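Local coordinates for hypothetical membrane spanning protein (Thermus thermophilus, PDB 2VPZ), which probably acts as the membrane-embedded, quinone-binding subunit of a polysulfide reductase complex, linking the quinone pool to its partner proteins, at residues 188-193 with 200-205; 143-148 with 192-197; 182-187 with 216-221; 12-17 with 133-138. All blocks are in the same frame, centred on the assembly; numbering follows the deposited sequence.

Along the chain, contact 4 closes first, joining the approach to helix 16-41 with the end of helix 117-136. The other three gather around the later helices. Contact 1 turns from helix 175-189 into helix 196-205, nested in the loop that contact 3 closes between helices 175-189 and 210-217, and contact 2 ties the loop before helix 148-166 to the same turn. Contacts 1 and 2 have centres about 7 Å apart and share Leu192 and Thr193; centres of contacts 3 and 4 are about 24 Å apart. Contact 4 lies near the quinone-binding residues His21 and Tyr130, while all four touch the second copy of the protein.

Contact 1: residues 188-193 with 200-205; sequences LLYPLT and GHLLEE
Tyr190 and Leu202 both extend their side chains opposite to their own backbone nitrogens (chi1 165° and 172°), and this pair of torsions brings the phenol ring and the leucine fork into the space between the two backbones. One methyl does the touching. Leu202 CD2 lies 3.7 Å from Tyr190 CE2 and 4.1 Å from Tyr190 CD2, so it meets the CD2-CE2 bond of the ring obliquely. The same methyl is 4.0 Å from Pro191 CG; it lies in the angle between the Tyr190 and Pro191 rings, touching both. The link is purely apolar, with no hydrogen bond across, and it buries 116 Å² in all.

The backbone near Pro191 probably helps to set these two rings. A short 3-10 turn ends at Thr193, with Thr193 N donating to Tyr190 O at 3.0 Å. At the far end of the ring, Tyr190 OH is hydrogen-bonded to Leu143 O, which holds the buried phenol at its polar tip while Leu202 touches CE2.

The contact spans a short connection between two successive helices: helix 175-189 ends, the chain turns, and helix 196-205 folds back against the turn through Leu202. Helix 210-217 covers the same region, with Tyr210 against Tyr190 and Pro191, while Leu189 packs on Ala149 of the second subunit.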
# COMPACT_ATOMS: atom_id res chain seq x y z
N LEU C 188 38.84 -9.58 -1.63
CA LEU C 188 38.37 -10.92 -1.22
C LEU C 188 37.17 -10.80 -0.24
O LEU C 188 36.25 -11.64 -0.27
CB LEU C 188 39.52 -11.73 -0.55
CG LEU C 188 39.12 -13.09 0.07
CD1 LEU C 188 38.91 -14.13 -1.04
CD2 LEU C 188 40.19 -13.56 1.08
N LEU C 189 37.15 -9.76 0.59
CA LEU C 189 36.05 -9.55 1.54
C LEU C 189 34.91 -8.73 0.90
O LEU C 189 33.83 -8.58 1.47
CB LEU C 189 36.54 -8.83 2.82
CG LEU C 189 37.91 -9.22 3.43
CD1 LEU C 189 38.34 -8.20 4.50
CD2 LEU C 189 37.86 -10.64 4.02
N TYR C 190 35.14 -8.20 -0.29
CA TYR C 190 34.13 -7.41 -0.99
C TYR C 190 32.76 -8.11 -1.19
O TYR C 190 31.73 -7.59 -0.74
CB TYR C 190 34.65 -6.86 -2.32
CG TYR C 190 33.56 -6.33 -3.24
CD1 TYR C 190 32.74 -5.26 -2.86
CD2 TYR C 190 33.32 -6.93 -4.49
CE1 TYR C 190 31.70 -4.80 -3.70
CE2 TYR C 190 32.29 -6.48 -5.34
CZ TYR C 190 31.47 -5.41 -4.95
OH TYR C 190 30.46 -4.98 -5.78
N PRO C 191 32.72 -9.31 -1.85
CA PRO C 191 31.45 -10.05 -2.05
C PRO C 191 30.63 -10.36 -0.78
O PRO C 191 29.39 -10.49 -0.82
CB PRO C 191 31.86 -11.35 -2.75
CG PRO C 191 33.20 -11.04 -3.38
CD PRO C 191 33.85 -10.01 -2.46
N LEU C 192 31.34 -10.49 0.34
CA LEU C 192 30.75 -10.82 1.66
C LEU C 192 30.07 -9.61 2.33
O LEU C 192 29.38 -9.71 3.36
CB LEU C 192 31.84 -11.40 2.60
CG LEU C 192 32.56 -12.71 2.22
CD1 LEU C 192 33.59 -13.12 3.31
CD2 LEU C 192 31.52 -13.84 2.00
N THR C 193 30.26 -8.47 1.69
CA THR C 193 29.74 -7.18 2.10
C THR C 193 28.43 -6.85 1.34
O THR C 193 27.79 -5.81 1.59
CB THR C 193 30.85 -6.10 1.82
OG1 THR C 193 31.20 -5.41 3.02
CG2 THR C 193 30.42 -5.13 0.70
N GLY C 200 25.11 -12.86 -5.54
CA GLY C 200 24.72 -13.88 -6.51
C GLY C 200 24.74 -13.33 -7.93
O GLY C 200 25.04 -14.05 -8.89
N HIS C 201 24.41 -12.05 -8.08
CA HIS C 201 24.47 -11.42 -9.41
C HIS C 201 25.96 -11.25 -9.82
O HIS C 201 26.33 -11.63 -10.93
CB HIS C 201 23.71 -10.05 -9.49
CG HIS C 201 23.90 -9.29 -10.76
ND1 HIS C 201 23.18 -9.53 -11.90
CD2 HIS C 201 24.74 -8.29 -11.06
CE1 HIS C 201 23.58 -8.71 -12.85
NE2 HIS C 201 24.53 -7.95 -12.36
N LEU C 202 26.83 -10.70 -8.94
CA LEU C 202 28.28 -10.58 -9.21
C LEU C 202 28.88 -11.98 -9.58
O LEU C 202 29.58 -12.11 -10.58
CB LEU C 202 29.09 -9.99 -8.00
CG LEU C 202 30.64 -9.95 -8.05
CD1 LEU C 202 31.14 -8.86 -9.02
CD2 LEU C 202 31.25 -9.75 -6.64
N LEU C 203 28.59 -13.01 -8.78
CA LEU C 203 29.10 -14.36 -9.05
C LEU C 203 28.61 -14.93 -10.42
O LEU C 203 29.42 -15.44 -11.20
CB LEU C 203 28.83 -15.34 -7.87
CG LEU C 203 29.50 -15.06 -6.49
CD1 LEU C 203 29.41 -16.30 -5.56
CD2 LEU C 203 30.98 -14.64 -6.68
N GLU C 204 27.32 -14.84 -10.74
CA GLU C 204 26.86 -15.31 -12.06
C GLU C 204 27.55 -14.57 -13.25
O GLU C 204 28.22 -15.20 -14.07
CB GLU C 204 25.32 -15.18 -12.21
CG GLU C 204 24.51 -16.28 -11.52
CD GLU C 204 23.17 -15.79 -10.94
OE1 GLU C 204 22.72 -16.35 -9.92
OE2 GLU C 204 22.58 -14.84 -11.53
N GLU C 205 27.41 -13.24 -13.32
CA GLU C 205 27.97 -12.42 -14.41
C GLU C 205 29.50 -12.33 -14.52
O GLU C 205 30.07 -12.18 -15.60
CB GLU C 205 27.39 -11.00 -14.40
CG GLU C 205 25.87 -10.87 -14.12
CD GLU C 205 24.96 -11.23 -15.32
OE1 GLU C 205 25.14 -10.67 -16.43
OE2 GLU C 205 24.05 -12.08 -15.12

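Contact 2: residues 143-148 with 192-197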
# COMPACT_ATOMS: atom_id res chain seq x y z
N LEU C 143 25.92 -3.02 -6.38
CA LEU C 143 27.33 -3.47 -6.35
C LEU C 143 28.32 -2.32 -6.04
O LEU C 143 29.40 -2.55 -5.51
CB LEU C 143 27.74 -4.23 -7.65
CG LEU C 143 26.86 -5.44 -8.04
CD1 LEU C 143 27.57 -6.34 -9.09
CD2 LEU C 143 26.51 -6.26 -6.79
N TRP C 144 27.94 -1.08 -6.35
CA TRP C 144 28.82 0.06 -6.08
C TRP C 144 28.68 0.63 -4.69
O TRP C 144 28.35 1.81 -4.51
CB TRP C 144 28.57 1.16 -7.13
CG TRP C 144 29.06 0.72 -8.46
CD1 TRP C 144 29.92 -0.33 -8.72
CD2 TRP C 144 28.75 1.29 -9.74
NE1 TRP C 144 30.16 -0.42 -10.07
CE2 TRP C 144 29.46 0.56 -10.71
CE3 TRP C 144 27.94 2.37 -10.15
CZ2 TRP C 144 29.37 0.86 -12.11
CZ3 TRP C 144 27.85 2.68 -11.53
CH2 TRP C 144 28.57 1.93 -12.48
N ASN C 145 28.93 -0.20 -3.70
CA ASN C 145 28.79 0.25 -2.32
C ASN C 145 30.04 1.01 -1.82
O ASN C 145 30.98 1.27 -2.59
CB ASN C 145 28.42 -0.94 -1.39
CG ASN C 145 29.59 -1.88 -1.09
OD1 ASN C 145 29.43 -2.93 -0.46
ND2 ASN C 145 30.78 -1.50 -1.56
N GLY C 146 30.00 1.37 -0.54
CA GLY C 146 31.09 2.10 0.10
C GLY C 146 32.52 1.64 -0.13
O GLY C 146 33.40 2.48 -0.28
N LEU C 147 32.76 0.33 -0.19
CA LEU C 147 34.11 -0.24 -0.44
C LEU C 147 34.80 0.28 -1.74
O LEU C 147 36.02 0.21 -1.88
CB LEU C 147 34.12 -1.79 -0.44
CG LEU C 147 34.83 -2.67 0.60
CD1 LEU C 147 34.94 -4.13 0.07
CD2 LEU C 147 36.24 -2.14 0.95
N MET C 148 33.98 0.75 -2.70
CA MET C 148 34.47 1.26 -3.98
C MET C 148 35.35 2.50 -3.71
O MET C 148 36.27 2.82 -4.48
CB MET C 148 33.32 1.65 -4.93
CG MET C 148 32.38 0.50 -5.35
SD MET C 148 33.22 -0.81 -6.25
CE MET C 148 33.09 -2.20 -5.08
N LEU C 192 31.34 -10.49 0.34
CA LEU C 192 30.75 -10.82 1.66
C LEU C 192 30.07 -9.61 2.33
O LEU C 192 29.38 -9.71 3.36
CB LEU C 192 31.84 -11.40 2.60
CG LEU C 192 32.56 -12.71 2.22
CD1 LEU C 192 33.59 -13.12 3.31
CD2 LEU C 192 31.52 -13.84 2.00
N THR C 193 30.26 -8.47 1.69
CA THR C 193 29.74 -7.18 2.10
C THR C 193 28.43 -6.85 1.34
O THR C 193 27.79 -5.81 1.59
CB THR C 193 30.85 -6.10 1.82
OG1 THR C 193 31.20 -5.41 3.02
CG2 THR C 193 30.42 -5.13 0.70
N LEU C 194 27.99 -7.73 0.46
CA LEU C 194 26.80 -7.49 -0.36
C LEU C 194 25.52 -8.22 0.04
O LEU C 194 25.59 -9.25 0.73
CB LEU C 194 27.10 -7.82 -1.85
CG LEU C 194 28.19 -7.03 -2.63
CD1 LEU C 194 28.65 -7.74 -3.92
CD2 LEU C 194 27.68 -5.62 -2.95
N PRO C 195 24.32 -7.64 -0.29
CA PRO C 195 23.07 -8.34 0.08
C PRO C 195 23.16 -9.65 -0.79
O PRO C 195 23.73 -9.63 -1.90
CB PRO C 195 21.97 -7.42 -0.47
CG PRO C 195 22.57 -6.04 -0.51
CD PRO C 195 24.09 -6.22 -0.58
N PRO C 196 22.59 -10.78 -0.31
CA PRO C 196 22.58 -12.06 -1.04
C PRO C 196 22.39 -12.06 -2.58
O PRO C 196 23.17 -12.66 -3.33
CB PRO C 196 21.49 -12.86 -0.33
CG PRO C 196 21.48 -12.33 1.09
CD PRO C 196 21.82 -10.84 0.94
N GLU C 197 21.33 -11.40 -3.04
CA GLU C 197 20.94 -11.28 -4.46
C GLU C 197 21.99 -10.54 -5.34
O GLU C 197 22.15 -10.85 -6.54
CB GLU C 197 19.56 -10.61 -4.58
CG GLU C 197 18.66 -10.70 -3.32
CD GLU C 197 19.11 -9.79 -2.16
OE1 GLU C 197 19.31 -8.57 -2.41
OE2 GLU C 197 19.23 -10.29 -1.01
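The apolar part of this contact rests on Leu143 and Leu194, whose side chains cross at about a right angle. Leu143 CD2 approaches Leu194 CD1 to 3.9 Å and Leu194 CD2 to 4.1 Å, so one methyl sits against both prongs of the opposing fork. Leu194 CD2 also lies 4.0 Å from Leu143 CA, packing on the backbone. Leu194 CG stands opposite its own carbonyl carbon (chi1 -61°), a setting that sends the fork across the gap. Leu143 also packs on Ala198, His201 and Leu202 of helix 196-205.

Backbone hydrogen bonds shape the loop at 143-148. An inverse gamma turn is centred on Trp144, with a weak bond from Asn145 N to Leu143 O at 3.0 Å; a type I beta turn follows from Asn145 to Met148, closed by Met148 N to Asn145 O, also 3.0 Å. These consecutive turns lead the chain into helix 148-166. Segment 192-197 links two helical pieces: a 3-10 turn ends at Thr193, and Pro195 is the N-cap of helix 196-205.

Asn145 and Thr193 are the polar side chains here. Asn145 is directed at the other segment, but its approach to Thr193 is too close in the model and its amide is probably turned over, so it supports no claim. Asn145, Leu147 and Thr193 all pack on Gly146 of the second subunit.

Contact 3: residues 182-187 with 216-221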
# COMPACT_ATOMS: atom_id res chain seq x y z
N ALA C 182 47.02 -5.32 0.86
CA ALA C 182 45.84 -4.57 1.33
C ALA C 182 44.70 -4.70 0.29
O ALA C 182 43.60 -5.17 0.63
CB ALA C 182 46.21 -3.07 1.55
N SER C 183 44.97 -4.31 -0.96
CA SER C 183 44.02 -4.39 -2.08
C SER C 183 43.43 -5.81 -2.25
O SER C 183 42.22 -5.97 -2.43
CB SER C 183 44.65 -3.97 -3.43
OG SER C 183 45.30 -2.72 -3.39
N LEU C 184 44.25 -6.85 -2.18
CA LEU C 184 43.73 -8.20 -2.36
C LEU C 184 42.94 -8.68 -1.15
O LEU C 184 42.03 -9.51 -1.29
CB LEU C 184 44.83 -9.21 -2.76
CG LEU C 184 45.66 -8.87 -4.01
CD1 LEU C 184 46.97 -9.69 -4.02
CD2 LEU C 184 44.87 -9.08 -5.31
N LEU C 185 43.25 -8.20 0.04
CA LEU C 185 42.47 -8.61 1.20
C LEU C 185 41.06 -7.97 1.09
O LEU C 185 40.06 -8.68 1.18
CB LEU C 185 43.13 -8.27 2.55
CG LEU C 185 42.37 -8.87 3.77
CD1 LEU C 185 42.28 -10.41 3.66
CD2 LEU C 185 43.06 -8.47 5.09
N LEU C 186 40.97 -6.65 0.87
CA LEU C 186 39.68 -5.94 0.73
C LEU C 186 38.84 -6.49 -0.49
O LEU C 186 37.61 -6.58 -0.42
CB LEU C 186 39.87 -4.39 0.65
CG LEU C 186 40.77 -3.63 1.65
CD1 LEU C 186 40.37 -2.13 1.76
CD2 LEU C 186 40.72 -4.29 3.05
N ALA C 187 39.52 -6.89 -1.58
CA ALA C 187 38.86 -7.43 -2.78
C ALA C 187 38.23 -8.82 -2.52
O ALA C 187 37.20 -9.17 -3.12
CB ALA C 187 39.86 -7.51 -3.98
N LEU C 216 45.88 -14.45 -9.51
CA LEU C 216 46.91 -13.69 -10.25
C LEU C 216 47.79 -12.79 -9.32
O LEU C 216 49.02 -12.95 -9.22
CB LEU C 216 46.30 -12.81 -11.35
CG LEU C 216 46.48 -13.09 -12.85
CD1 LEU C 216 47.21 -11.92 -13.56
CD2 LEU C 216 47.26 -14.40 -13.05
N GLY C 217 47.12 -11.84 -8.67
CA GLY C 217 47.76 -10.90 -7.78
C GLY C 217 48.63 -11.47 -6.66
O GLY C 217 49.45 -10.76 -6.06
N LEU C 218 48.45 -12.76 -6.37
CA LEU C 218 49.24 -13.48 -5.34
C LEU C 218 50.71 -13.72 -5.79
O LEU C 218 51.58 -14.00 -4.97
CB LEU C 218 48.57 -14.83 -4.93
CG LEU C 218 47.26 -14.85 -4.12
CD1 LEU C 218 46.91 -16.29 -3.68
CD2 LEU C 218 47.35 -13.94 -2.89
N GLY C 219 50.93 -13.61 -7.10
CA GLY C 219 52.24 -13.74 -7.71
C GLY C 219 53.08 -12.50 -7.49
O GLY C 219 54.24 -12.40 -7.94
N THR C 220 52.52 -11.51 -6.80
CA THR C 220 53.27 -10.30 -6.46
C THR C 220 54.23 -10.61 -5.24
O THR C 220 55.16 -9.84 -4.99
CB THR C 220 52.30 -9.07 -6.11
OG1 THR C 220 51.26 -8.93 -7.07
CG2 THR C 220 53.10 -7.74 -6.02
N PHE C 221 54.03 -11.73 -4.54
CA PHE C 221 54.83 -12.18 -3.36
C PHE C 221 55.80 -13.37 -3.56
O PHE C 221 56.44 -13.83 -2.60
CB PHE C 221 53.87 -12.52 -2.19
CG PHE C 221 52.79 -11.52 -1.95
CD1 PHE C 221 51.43 -11.85 -2.13
CD2 PHE C 221 53.12 -10.23 -1.56
CE1 PHE C 221 50.44 -10.89 -1.93
CE2 PHE C 221 52.15 -9.25 -1.38
CZ PHE C 221 50.79 -9.59 -1.56
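Gly217 O, which faces Leu184 across the contact, accepts two hydrogen bonds from a single residue. Thr220 OG1 donates at 2.8 Å and Thr220 N at 3.2 Å, both reaching Gly217 O from the same face of its carbonyl plane. The hydroxyl arrives at a C=O...donor angle of 129° and is tilted 33° from that plane. The threonine hydroxyl is thus used within its own turn, adding to the backbone bond.

Against this carbonyl rests a methyl: Leu184 CD1 is 3.4 Å from Gly217 O, close packing of an aliphatic group on a backbone. Because Gly217 has no side chain, the leucine fork can settle directly on the main chain, with Leu184 CD2 4.2 Å from Gly217 CA. A chi1 of -55° turns Leu184 CG away from the carbonyl carbon to lie beside the backbone N, and both methyls are thereby directed at the partner. Both segments lie in predicted transmembrane helices; a leucine of helix 175-189 packs on the backbone at Gly217, near the weakly bonded end of helix 210-217. There the coil tightens into a 3-10 turn, marked by Gly219 N to Leu216 O at 2.9 Å.

Two further residues touch the same methyl: Leu184 CD1 lies 4.2 Å from Phe221 CE1, which it meets obliquely, and 4.4 Å from Leu218 CD2. Both are on the protein surface and may face lipid. Beyond the pair, Thr220 O accepts a hydrogen bond from Arg177, while Ala182, Leu185 and Leu186 of the first segment pack on the second subunit.

Contact 4: residues 12-17 with 133-138; sequences EFWHWT and LALAVN
Trp14 reaches helix 117-136 with the outer corner of its six-membered ring. Trp14 CZ3 lies 4.0 Å from Leu135 CD2, an oblique apolar contact, and Trp14 CH2 is 4.3 Å from Ala134 O, which stands at the ring edge near the indole plane. No hydrogen bond joins the segments. Since the Trp14 and Leu135 CA atoms are 11.2 Å apart, the long indole spans most of the distance. With chi1 at -74°, the Trp14 indole leaves CB trans to the carbonyl carbon and lies out toward the helix.

The next shell fixes the indole. The edge of the Phe13 ring meets one face of the indole near its rim, with Phe13 CE1 3.6 Å above the Trp14 plane. Trp14 NE1 donates to the backbone of the chain of another protein, and Trp14 O accepts from Gln247 NE2. Trp144 packs by its CH2, 3.7 Å from Trp14 CZ3, and so shares the corner that meets Leu135.

Farther back, His15 occupies the N-cap of helix 16-41. Its ND1 donates to Glu12 OE1 at 145°, on the anti side of the carboxylate; the modelled separation is unusually short, so its exact length is doubtful.

Ala134 places the contact near residues that bind quinones in other structures of this protein, none being bound here: its side chain is about 5 Å from that of Tyr130 and about 8 Å from that of His21. Around it, Leu135 packs on Phe152 of helix 148-166, while Leu133 and Val137 pack on Pro88 of helix 88-107 and on Leu192 of the second subunit.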
# COMPACT_ATOMS: atom_id res chain seq x y z
N GLU C 12 23.82 -0.95 -20.80
CA GLU C 12 25.15 -0.48 -20.42
C GLU C 12 25.43 0.95 -20.93
O GLU C 12 25.37 1.21 -22.14
CB GLU C 12 26.20 -1.46 -20.96
CG GLU C 12 27.65 -1.16 -20.63
CD GLU C 12 28.64 -1.89 -21.54
OE1 GLU C 12 28.76 -1.49 -22.72
OE2 GLU C 12 29.24 -2.88 -21.08
N PHE C 13 25.72 1.88 -20.01
CA PHE C 13 26.02 3.29 -20.33
C PHE C 13 27.55 3.58 -20.35
O PHE C 13 27.97 4.58 -20.93
CB PHE C 13 25.29 4.26 -19.36
CG PHE C 13 25.35 3.87 -17.87
CD1 PHE C 13 26.38 4.34 -17.03
CD2 PHE C 13 24.40 2.99 -17.33
CE1 PHE C 13 26.46 3.94 -15.67
CE2 PHE C 13 24.47 2.57 -15.96
CZ PHE C 13 25.50 3.05 -15.14
N TRP C 14 28.35 2.73 -19.69
CA TRP C 14 29.84 2.85 -19.65
C TRP C 14 30.44 1.55 -20.22
O TRP C 14 30.32 0.49 -19.60
CB TRP C 14 30.38 3.13 -18.22
CG TRP C 14 30.13 4.56 -17.71
CD1 TRP C 14 29.94 5.69 -18.48
CD2 TRP C 14 29.96 5.01 -16.33
NE1 TRP C 14 29.66 6.78 -17.68
CE2 TRP C 14 29.66 6.39 -16.36
CE3 TRP C 14 30.03 4.37 -15.07
CZ2 TRP C 14 29.43 7.16 -15.18
CZ3 TRP C 14 29.80 5.13 -13.89
CH2 TRP C 14 29.50 6.50 -13.97
N HIS C 15 31.07 1.66 -21.40
CA HIS C 15 31.64 0.58 -22.18
C HIS C 15 33.08 0.13 -21.86
O HIS C 15 33.68 0.63 -20.91
CB HIS C 15 31.43 1.00 -23.66
CG HIS C 15 30.06 1.50 -24.00
ND1 HIS C 15 28.97 0.69 -23.98
CD2 HIS C 15 29.60 2.73 -24.27
CE1 HIS C 15 27.89 1.39 -24.20
NE2 HIS C 15 28.24 2.65 -24.38
N TRP C 16 33.62 -0.81 -22.64
CA TRP C 16 34.99 -1.29 -22.48
C TRP C 16 35.91 -0.06 -22.60
O TRP C 16 36.97 0.02 -21.98
CB TRP C 16 35.39 -2.31 -23.58
CG TRP C 16 35.58 -1.72 -25.01
CD1 TRP C 16 34.62 -1.58 -25.99
CD2 TRP C 16 36.79 -1.13 -25.57
NE1 TRP C 16 35.16 -0.96 -27.10
CE2 TRP C 16 36.47 -0.67 -26.87
CE3 TRP C 16 38.10 -0.95 -25.09
CZ2 TRP C 16 37.43 -0.03 -27.71
CZ3 TRP C 16 39.06 -0.32 -25.92
CH2 TRP C 16 38.71 0.13 -27.21
N THR C 17 35.47 0.89 -23.42
CA THR C 17 36.18 2.14 -23.70
C THR C 17 36.43 2.95 -22.41
O THR C 17 37.54 3.35 -22.08
CB THR C 17 35.35 2.96 -24.77
OG1 THR C 17 36.01 2.95 -26.03
CG2 THR C 17 35.08 4.37 -24.29
N LEU C 133 34.42 7.27 -5.93
CA LEU C 133 33.25 8.06 -5.55
C LEU C 133 32.30 8.28 -6.78
O LEU C 133 31.10 8.48 -6.58
CB LEU C 133 33.64 9.41 -4.88
CG LEU C 133 34.32 9.41 -3.49
CD1 LEU C 133 34.56 10.85 -3.00
CD2 LEU C 133 33.45 8.65 -2.45
N ALA C 134 32.82 8.24 -8.01
CA ALA C 134 31.97 8.39 -9.21
C ALA C 134 31.04 7.16 -9.27
O ALA C 134 29.90 7.24 -9.77
CB ALA C 134 32.82 8.51 -10.53
N LEU C 135 31.51 6.04 -8.74
CA LEU C 135 30.74 4.78 -8.63
C LEU C 135 29.81 4.81 -7.39
O LEU C 135 28.58 4.77 -7.53
CB LEU C 135 31.67 3.54 -8.51
CG LEU C 135 32.72 3.29 -9.59
CD1 LEU C 135 33.27 1.85 -9.52
CD2 LEU C 135 32.12 3.58 -10.99
N ALA C 136 30.43 4.88 -6.22
CA ALA C 136 29.83 4.86 -4.86
C ALA C 136 28.70 5.82 -4.46
O ALA C 136 27.97 5.55 -3.51
CB ALA C 136 30.97 4.91 -3.78
N VAL C 137 28.56 6.94 -5.15
CA VAL C 137 27.48 7.92 -4.88
C VAL C 137 26.11 7.45 -5.43
O VAL C 137 25.06 8.00 -5.07
CB VAL C 137 27.78 9.35 -5.50
CG1 VAL C 137 28.88 10.07 -4.71
CG2 VAL C 137 28.15 9.21 -6.99
N ASN C 138 26.15 6.45 -6.31
CA ASN C 138 24.95 5.86 -6.94
C ASN C 138 24.44 4.75 -6.06
O ASN C 138 24.67 3.56 -6.32
CB ASN C 138 25.30 5.32 -8.33
CG ASN C 138 26.01 6.33 -9.18
OD1 ASN C 138 27.12 6.08 -9.67
ND2 ASN C 138 25.40 7.51 -9.31